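PDB 3LWU: succinylglutamate desuccinylase/aspartoacylase from Shewanella frigidimarina, which probably acts as a zinc-dependent hydrolase of the succinylglutamate desuccinylase/aspartoacylase family, holding one zinc ion in its catalytic domain. Local coordinates for residues V56-N61 with G87-A92; E66-A71 with L271-E276; V188-T193 with A258-L263. One frame throughout, in Å; residues are numbered along the deposited sequence.

Contact 1 of 3, residues V56-N61 with G87-A92; sequences VYIQAN and GDITLA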
loop_
_atom_site.group_PDB
_atom_site.type_symbol
_atom_site.label_atom_id
_atom_site.label_comp_id
_atom_site.label_asym_id
_atom_site.label_seq_id
_atom_site.Cartn_x
_atom_site.Cartn_y
_atom_site.Cartn_z
ATOM N N VAL A 56 -33.128 16.864 7.064
ATOM C CA VAL A 56 -31.779 16.982 6.573
ATOM C C VAL A 56 -30.948 15.779 6.950
ATOM O O VAL A 56 -31.034 15.272 8.083
ATOM C CB VAL A 56 -31.123 18.260 7.152
ATOM C CG1 VAL A 56 -29.690 18.484 6.611
ATOM C CG2 VAL A 56 -32.025 19.459 6.855
ATOM N N TYR A 57 -30.112 15.340 6.013
ATOM C CA TYR A 57 -29.140 14.257 6.264
ATOM C C TYR A 57 -27.780 14.794 5.880
ATOM O O TYR A 57 -27.594 15.310 4.778
ATOM C CB TYR A 57 -29.454 13.016 5.442
ATOM C CG TYR A 57 -28.374 11.953 5.502
ATOM C CD1 TYR A 57 -28.287 11.087 6.591
ATOM C CD2 TYR A 57 -27.426 11.836 4.501
ATOM C CE1 TYR A 57 -27.342 10.136 6.660
ATOM C CE2 TYR A 57 -26.431 10.882 4.580
ATOM C CZ TYR A 57 -26.399 10.030 5.663
ATOM O OH TYR A 57 -25.440 9.050 5.764
ATOM N N ILE A 58 -26.853 14.745 6.820
ATOM C CA ILE A 58 -25.516 15.293 6.622
ATOM C C ILE A 58 -24.518 14.210 6.944
ATOM O O ILE A 58 -24.613 13.641 8.015
ATOM C CB ILE A 58 -25.270 16.463 7.564
ATOM C CG1 ILE A 58 -26.305 17.571 7.320
ATOM C CG2 ILE A 58 -23.844 17.023 7.363
ATOM C CD1 ILE A 58 -26.197 18.787 8.325
ATOM N N GLN A 59 -23.597 13.899 6.032
ATOM C CA GLN A 59 -22.566 12.894 6.276
ATOM C C GLN A 59 -21.190 13.455 5.941
ATOM O O GLN A 59 -21.078 14.379 5.169
ATOM C CB GLN A 59 -22.810 11.583 5.515
ATOM C CG GLN A 59 -22.754 11.677 3.956
ATOM C CD GLN A 59 -22.859 10.329 3.281
ATOM O OE1 GLN A 59 -23.514 9.428 3.800
ATOM N NE2 GLN A 59 -22.197 10.178 2.118
ATOM N N ALA A 60 -20.154 12.908 6.567
ATOM C CA ALA A 60 -18.779 13.274 6.270
ATOM C C ALA A 60 -17.903 12.049 6.112
ATOM O O ALA A 60 -18.213 10.982 6.682
ATOM C CB ALA A 60 -18.188 14.174 7.414
ATOM N N ASN A 61 -16.804 12.210 5.361
ATOM C CA ASN A 61 -15.591 11.350 5.508
ATOM C C ASN A 61 -15.766 9.989 4.858
ATOM O O ASN A 61 -15.114 9.033 5.227
ATOM C CB ASN A 61 -15.217 11.239 6.999
ATOM C CG ASN A 61 -13.719 10.943 7.282
ATOM O OD1 ASN A 61 -13.369 10.835 8.453
ATOM N ND2 ASN A 61 -12.850 10.854 6.247
ATOM N N GLY A 87 -37.113 20.914 11.704
ATOM C CA GLY A 87 -37.108 19.681 10.936
ATOM C C GLY A 87 -36.026 18.742 11.399
ATOM O O GLY A 87 -34.992 19.185 11.895
ATOM N N ASP A 88 -36.233 17.446 11.221
ATOM C CA ASP A 88 -35.244 16.461 11.667
ATOM C C ASP A 88 -33.884 16.727 10.997
ATOM O O ASP A 88 -33.826 17.002 9.794
ATOM C CB ASP A 88 -35.700 15.018 11.341
ATOM C CG ASP A 88 -36.824 14.516 12.233
ATOM O OD1 ASP A 88 -37.148 15.105 13.295
ATOM O OD2 ASP A 88 -37.369 13.452 11.880
ATOM N N ILE A 89 -32.804 16.618 11.783
ATOM C CA ILE A 89 -31.434 16.698 11.277
ATOM C C ILE A 89 -30.712 15.476 11.739
ATOM O O ILE A 89 -30.616 15.214 12.941
ATOM C CB ILE A 89 -30.666 17.942 11.744
ATOM C CG1 ILE A 89 -31.453 19.204 11.377
ATOM C CG2 ILE A 89 -29.223 18.010 11.103
ATOM C CD1 ILE A 89 -30.848 20.507 11.916
ATOM N N THR A 90 -30.215 14.728 10.761
ATOM C CA THR A 90 -29.490 13.506 11.000
ATOM C C THR A 90 -28.056 13.694 10.516
ATOM O O THR A 90 -27.833 14.112 9.386
ATOM C CB THR A 90 -30.131 12.312 10.270
ATOM O OG1 THR A 90 -31.495 12.193 10.674
ATOM C CG2 THR A 90 -29.392 11.031 10.626
ATOM N N LEU A 91 -27.086 13.397 11.377
ATOM C CA LEU A 91 -25.700 13.607 11.033
ATOM C C LEU A 91 -24.952 12.285 11.156
ATOM O O LEU A 91 -25.106 11.577 12.146
ATOM C CB LEU A 91 -25.081 14.692 11.927
ATOM C CG LEU A 91 -25.864 16.018 11.827
ATOM C CD1 LEU A 91 -26.810 16.095 13.014
ATOM C CD2 LEU A 91 -24.933 17.242 11.814
ATOM N N ALA A 92 -24.148 11.970 10.133
ATOM C CA ALA A 92 -23.374 10.732 10.082
ATOM C C ALA A 92 -21.909 11.090 9.861
ATOM O O ALA A 92 -21.436 11.071 8.730
ATOM C CB ALA A 92 -23.879 9.795 8.976
HETATM O O HOH W 1 -32.991 13.812 9.142
#
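Ile58 is bonded through both its N and its O to the neighbouring parallel strand: its N donates to Thr90 O at 2.8 Å, and its O accepts from Ala92 N at 2.7 Å. Val56 repeats the pattern with Asp88 and Thr90, and Ala60 N closes the run on Ala92 O. Beta-branched Val56, Ile58 and Ile89 suit these extended backbones. On their face, Ile58 CD1 rests 4.0 Å from Leu91 CD2, the two side chains lying alongside and pointing the same way. On the other face Tyr57 has CG anti to its backbone N (chi1 171°), which carries the ring along the strand until OH lies 3.6 Å from Ala92 CB; the small alanine leaves room for it. The phenol then donates to Gln59 OE1 in the amide plane, on a lone pair, at 2.8 Å, while Gln59 NE2 is held by Asp190 and Tyr124. A water joins Val56 O to Thr90 OG1. Farther out, helix 68-80 covers Ile58, Ile89 and Leu91, and helix 170-182 covers Tyr57. The two strands and helix 68-80 between them make a beta-alpha-beta crossover of the alpha/beta catalytic domain.

Contact 2 of 3, residues E66-A71 with L271-E276; sequences EVQGNA and LADALE. With ZN (zinc ion), chain C.
Ala71 and Ala274 meet methyl to methyl, their CB atoms 3.6 Å apart, each CB directed at the opposing helix. Small side chains on both sides let the backbones come near, with CA atoms 5.7 Å apart. Leu271 adds to this apolar patch: although its CB points away from the partner, the branch turns back and sets CD1 4.1 Å from Ala71 CB. Beside the methyls lies Gln68. Its CG stands anti to the backbone N (chi1 176°) and the chain then bends at chi2 (70°), which swings the amide across to helix 271-287. There NE2 passes 3.7 Å from Ala274 CB, a packing contact only. The amide finds its polar partners around this spot: OE1 accepts from Asp270 N, and NE2 donates to a water at 2.9 Å that in turn makes a weak bond to Asp273 OD2. A glutamine suits the place because it can both accept from a backbone NH and donate to water. Asp273 is held mainly by salt bridges to Lys199 and Arg268, so the water link is secondary.

At the other end of the segment Glu66 faces the metal. Its extended chain brings OE1 to 2.1 Å and OE2 to 2.6 Å from the zinc ion, an uneven two-oxygen grip completed on the protein side by His63 and His192.

The first turns of two helices are thus joined, and the chain just ahead of one of them reaches the zinc ion. The loop before helix 68-80 supplies a ligand, helix 271-287 flanks that helix, and a second subunit covers the patch, its Leu341 packing on Ala71 and its Glu322, on strand 319-323, accepting from Leu271 N.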
loop_
_atom_site.group_PDB
_atom_site.type_symbol
_atom_site.label_atom_id
_atom_site.label_comp_id
_atom_site.label_asym_id
_atom_site.label_seq_id
_atom_site.Cartn_x
_atom_site.Cartn_y
_atom_site.Cartn_z
ATOM N N GLU A 66 -10.454 12.595 4.019
ATOM C CA GLU A 66 -11.173 13.851 3.991
ATOM C C GLU A 66 -11.862 14.083 5.326
ATOM O O GLU A 66 -13.093 13.982 5.426
ATOM C CB GLU A 66 -12.126 13.836 2.802
ATOM C CG GLU A 66 -11.375 13.714 1.479
ATOM C CD GLU A 66 -12.246 13.635 0.237
ATOM O OE1 GLU A 66 -13.458 13.871 0.356
ATOM O OE2 GLU A 66 -11.716 13.269 -0.876
ATOM N N VAL A 67 -11.039 14.370 6.347
ATOM C CA VAL A 67 -11.488 14.360 7.732
ATOM C C VAL A 67 -12.130 15.664 8.206
ATOM O O VAL A 67 -12.833 15.627 9.230
ATOM C CB VAL A 67 -10.375 13.898 8.740
ATOM C CG1 VAL A 67 -10.022 12.405 8.506
ATOM C CG2 VAL A 67 -9.117 14.808 8.680
ATOM N N GLN A 68 -11.979 16.783 7.465
ATOM C CA GLN A 68 -12.461 18.108 7.967
ATOM C C GLN A 68 -13.968 18.130 8.197
ATOM O O GLN A 68 -14.437 18.810 9.115
ATOM C CB GLN A 68 -12.013 19.266 7.052
ATOM C CG GLN A 68 -12.518 20.697 7.381
ATOM C CD GLN A 68 -11.943 21.319 8.642
ATOM O OE1 GLN A 68 -11.428 20.627 9.568
ATOM N NE2 GLN A 68 -12.032 22.642 8.708
ATOM N N GLY A 69 -14.714 17.364 7.404
ATOM C CA GLY A 69 -16.172 17.245 7.599
ATOM C C GLY A 69 -16.618 16.833 8.994
ATOM O O GLY A 69 -17.717 17.191 9.428
ATOM N N ASN A 70 -15.788 16.050 9.689
ATOM C CA ASN A 70 -16.060 15.699 11.068
ATOM C C ASN A 70 -16.018 16.918 12.000
ATOM O O ASN A 70 -16.813 16.993 12.935
ATOM C CB ASN A 70 -15.066 14.626 11.559
ATOM C CG ASN A 70 -15.172 13.361 10.738
ATOM O OD1 ASN A 70 -16.272 12.772 10.658
ATOM N ND2 ASN A 70 -14.081 13.004 10.007
ATOM N N ALA A 71 -15.054 17.817 11.782
ATOM C CA ALA A 71 -14.948 19.059 12.534
ATOM C C ALA A 71 -16.161 19.965 12.201
ATOM O O ALA A 71 -16.698 20.618 13.075
ATOM C CB ALA A 71 -13.631 19.786 12.210
ATOM N N LEU A 271 -10.631 23.673 13.488
ATOM C CA LEU A 271 -11.920 23.886 14.112
ATOM C C LEU A 271 -12.452 25.282 13.782
ATOM O O LEU A 271 -13.657 25.444 13.553
ATOM C CB LEU A 271 -11.844 23.651 15.652
ATOM C CG LEU A 271 -12.218 22.229 16.106
ATOM C CD1 LEU A 271 -13.678 21.860 15.780
ATOM C CD2 LEU A 271 -11.340 21.194 15.470
ATOM N N ALA A 272 -11.552 26.265 13.726
ATOM C CA ALA A 272 -11.952 27.619 13.414
ATOM C C ALA A 272 -12.503 27.672 11.993
ATOM O O ALA A 272 -13.537 28.258 11.749
ATOM C CB ALA A 272 -10.794 28.631 13.624
ATOM N N ASP A 273 -11.840 27.023 11.062
ATOM C CA ASP A 273 -12.296 27.040 9.687
ATOM C C ASP A 273 -13.619 26.244 9.585
ATOM O O ASP A 273 -14.539 26.614 8.846
ATOM C CB ASP A 273 -11.195 26.443 8.810
ATOM C CG ASP A 273 -11.295 26.850 7.360
ATOM O OD1 ASP A 273 -11.882 27.930 7.056
ATOM O OD2 ASP A 273 -10.753 26.080 6.528
ATOM N N ALA A 274 -13.747 25.197 10.391
ATOM C CA ALA A 274 -14.939 24.372 10.386
ATOM C C ALA A 274 -16.161 25.139 10.890
ATOM O O ALA A 274 -17.274 24.920 10.419
ATOM C CB ALA A 274 -14.709 23.084 11.207
ATOM N N LEU A 275 -15.946 26.058 11.819
ATOM C CA LEU A 275 -17.021 26.890 12.333
ATOM C C LEU A 275 -17.558 27.808 11.210
ATOM O O LEU A 275 -18.756 27.940 11.054
ATOM C CB LEU A 275 -16.569 27.715 13.530
ATOM C CG LEU A 275 -17.576 28.671 14.196
ATOM C CD1 LEU A 275 -18.827 27.910 14.711
ATOM C CD2 LEU A 275 -16.894 29.465 15.389
ATOM N N GLU A 276 -16.672 28.413 10.420
ATOM C CA GLU A 276 -17.068 29.215 9.225
ATOM C C GLU A 276 -17.989 28.380 8.330
ATOM O O GLU A 276 -19.043 28.816 7.921
ATOM C CB GLU A 276 -15.849 29.663 8.386
ATOM C CG GLU A 276 -15.011 30.801 8.960
ATOM C CD GLU A 276 -13.850 31.262 8.040
ATOM O OE1 GLU A 276 -13.647 30.715 6.941
ATOM O OE2 GLU A 276 -13.116 32.185 8.439
HETATM ZN ZN ZN C . -14.232 13.157 -1.411
HETATM O O HOH W 2 -12.739 23.867 6.154
#

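Contact 3 of 3, residues V188-T193 with A258-L263; sequences VLDLHT and AFTLEL. With ZN (zinc ion), chain C.
Strands 187-194 and 257-263 run parallel in the central sheet of the catalytic domain, and their C-terminal ends form a wall of the zinc site, with His192 beside Glu262. Five backbone bonds alternate between the strands: Asp190, for example, donates its N to Phe259 O at 3.0 Å and accepts from Leu261 N. His192 binds the zinc ion through ND1 at 2.1 Å. Its other ring nitrogen, NE2, donates to Asp190 OD2 at 2.8 Å in a weak, bent bond (150°) that helps to fix the rotation of the ring; a histidine suits this place because it can hold a metal and a carboxylate at once. Asp190 is itself a second-shell residue, its OD1 held by Gln59 NE2 and its OD2 linked by a water to Thr260 OG1.

Glu262 reaches the same site by a chain bent at chi2 (-76°), which folds the carboxylate over His192 of the adjacent strand, with OE1 3.4 Å from His192 CB. It is not a ligand: OE1 remains 4.6 Å from the zinc ion. With an alanine here the carboxylate beside the metal would be gone, and His192 would probably be left with a gap along its CB and less confinement on that flank.

The opposite face of the sheet is apolar, filled by leucines and Phe259, which packs edge-to-face with Phe214 and Tyr284. Leu191 CD2 meets Leu261 CD2 at 3.7 Å, the two branches side by side. Back on the zinc side, the Thr260 and His192 side chains cross obliquely, Thr260 CG2 lying 3.6 Å from His192 CD2.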
loop_
_atom_site.group_PDB
_atom_site.type_symbol
_atom_site.label_atom_id
_atom_site.label_comp_id
_atom_site.label_asym_id
_atom_site.label_seq_id
_atom_site.Cartn_x
_atom_site.Cartn_y
_atom_site.Cartn_z
ATOM N N VAL A 188 -29.883 16.845 1.453
ATOM C CA VAL A 188 -28.746 15.951 1.672
ATOM C C VAL A 188 -27.459 16.753 1.477
ATOM O O VAL A 188 -27.304 17.409 0.462
ATOM C CB VAL A 188 -28.756 14.765 0.680
ATOM C CG1 VAL A 188 -27.393 13.961 0.726
ATOM C CG2 VAL A 188 -29.952 13.873 0.951
ATOM N N LEU A 189 -26.566 16.710 2.468
ATOM C CA LEU A 189 -25.259 17.349 2.378
ATOM C C LEU A 189 -24.213 16.276 2.577
ATOM O O LEU A 189 -24.152 15.640 3.660
ATOM C CB LEU A 189 -25.083 18.438 3.425
ATOM C CG LEU A 189 -26.163 19.527 3.503
ATOM C CD1 LEU A 189 -25.909 20.420 4.726
ATOM C CD2 LEU A 189 -26.277 20.336 2.230
ATOM N N ASP A 190 -23.396 16.072 1.544
ATOM C CA ASP A 190 -22.265 15.138 1.592
ATOM C C ASP A 190 -21.015 15.972 1.714
ATOM O O ASP A 190 -20.691 16.718 0.808
ATOM C CB ASP A 190 -22.231 14.298 0.317
ATOM C CG ASP A 190 -21.304 13.104 0.402
ATOM O OD1 ASP A 190 -20.782 12.795 1.492
ATOM O OD2 ASP A 190 -21.086 12.458 -0.673
ATOM N N LEU A 191 -20.342 15.868 2.843
ATOM C CA LEU A 191 -19.175 16.680 3.148
ATOM C C LEU A 191 -17.858 15.979 2.832
ATOM O O LEU A 191 -17.523 14.947 3.421
ATOM C CB LEU A 191 -19.175 17.047 4.627
ATOM C CG LEU A 191 -20.416 17.695 5.239
ATOM C CD1 LEU A 191 -20.116 18.152 6.608
ATOM C CD2 LEU A 191 -20.959 18.886 4.396
ATOM N N HIS A 192 -17.123 16.586 1.908
ATOM C CA HIS A 192 -15.866 16.100 1.399
ATOM C C HIS A 192 -14.774 17.171 1.561
ATOM O O HIS A 192 -15.023 18.253 2.056
ATOM C CB HIS A 192 -16.023 15.765 -0.080
ATOM C CG HIS A 192 -16.797 14.510 -0.351
ATOM N ND1 HIS A 192 -16.209 13.378 -0.867
ATOM C CD2 HIS A 192 -18.121 14.228 -0.238
ATOM C CE1 HIS A 192 -17.139 12.464 -1.080
ATOM N NE2 HIS A 192 -18.303 12.941 -0.678
ATOM N N THR A 193 -13.533 16.820 1.218
ATOM C CA THR A 193 -12.472 17.808 1.011
ATOM C C THR A 193 -11.782 17.476 -0.305
ATOM O O THR A 193 -11.887 16.367 -0.806
ATOM C CB THR A 193 -11.383 17.814 2.120
ATOM O OG1 THR A 193 -10.442 16.761 1.858
ATOM C CG2 THR A 193 -11.975 17.673 3.546
ATOM N N ALA A 258 -29.733 18.228 -3.039
ATOM C CA ALA A 258 -28.488 17.534 -2.621
ATOM C C ALA A 258 -27.267 18.320 -3.073
ATOM O O ALA A 258 -27.251 18.872 -4.180
ATOM C CB ALA A 258 -28.450 16.134 -3.159
ATOM N N PHE A 259 -26.271 18.415 -2.196
ATOM C CA PHE A 259 -25.025 19.156 -2.456
ATOM C C PHE A 259 -23.833 18.376 -1.933
ATOM O O PHE A 259 -23.933 17.732 -0.888
ATOM C CB PHE A 259 -25.014 20.503 -1.715
ATOM C CG PHE A 259 -26.262 21.284 -1.865
ATOM C CD1 PHE A 259 -26.423 22.175 -2.924
ATOM C CD2 PHE A 259 -27.280 21.151 -0.957
ATOM C CE1 PHE A 259 -27.572 22.869 -3.076
ATOM C CE2 PHE A 259 -28.431 21.844 -1.116
ATOM C CZ PHE A 259 -28.582 22.712 -2.164
ATOM N N THR A 260 -22.705 18.442 -2.650
ATOM C CA THR A 260 -21.410 17.929 -2.149
ATOM C C THR A 260 -20.556 19.163 -1.845
ATOM O O THR A 260 -20.266 19.984 -2.741
ATOM C CB THR A 260 -20.718 17.023 -3.170
ATOM O OG1 THR A 260 -21.562 15.893 -3.467
ATOM C CG2 THR A 260 -19.313 16.521 -2.745
ATOM N N LEU A 261 -20.192 19.314 -0.574
ATOM C CA LEU A 261 -19.320 20.395 -0.147
ATOM C C LEU A 261 -17.869 19.904 -0.113
ATOM O O LEU A 261 -17.598 18.817 0.356
ATOM C CB LEU A 261 -19.716 20.883 1.239
ATOM C CG LEU A 261 -20.956 21.775 1.320
ATOM C CD1 LEU A 261 -22.161 21.067 0.766
ATOM C CD2 LEU A 261 -21.159 22.227 2.778
ATOM N N GLU A 262 -16.956 20.699 -0.645
ATOM C CA GLU A 262 -15.530 20.366 -0.631
ATOM C C GLU A 262 -14.822 21.373 0.280
ATOM O O GLU A 262 -14.524 22.490 -0.117
ATOM C CB GLU A 262 -14.977 20.391 -2.059
ATOM C CG GLU A 262 -15.763 19.532 -3.042
ATOM C CD GLU A 262 -15.486 18.045 -2.896
ATOM O OE1 GLU A 262 -14.391 17.659 -2.389
ATOM O OE2 GLU A 262 -16.354 17.275 -3.351
ATOM N N LEU A 263 -14.561 20.956 1.508
ATOM C CA LEU A 263 -14.139 21.844 2.581
ATOM C C LEU A 263 -12.601 21.938 2.700
ATOM O O LEU A 263 -11.991 21.497 3.676
ATOM C CB LEU A 263 -14.782 21.361 3.872
ATOM C CG LEU A 263 -16.335 21.277 3.804
ATOM C CD1 LEU A 263 -16.854 20.351 4.899
ATOM C CD2 LEU A 263 -17.000 22.614 3.839
HETATM ZN ZN ZN C . -14.232 13.157 -1.411
HETATM O O HOH W 3 -21.604 13.174 -3.390
#

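How the contacts relate
All three contacts are buried, but contact 3 is wholly core, its centre about 3 Å from the chain's centre. Contacts 1 and 2 sit about 13 and 14 Å away: contact 1 has exposed Asp88 and partly exposed Thr90 at its edge, contact 2 partly exposed Asp273, and only contact 2 is packed by another subunit. Contacts 1 and 3 are parallel strand pairs of the same sheet, joined where strand 56-60 neighbours strand 187-194, with Gln59 O probably accepting from Leu191 N. Contact 2 pairs helices without direct hydrogen bonds, through small methyls and a water. The metal ties contacts 2 and 3: Glu66 and His192 share the zinc ion, and Glu66 OE1 probably accepts from Thr193 N.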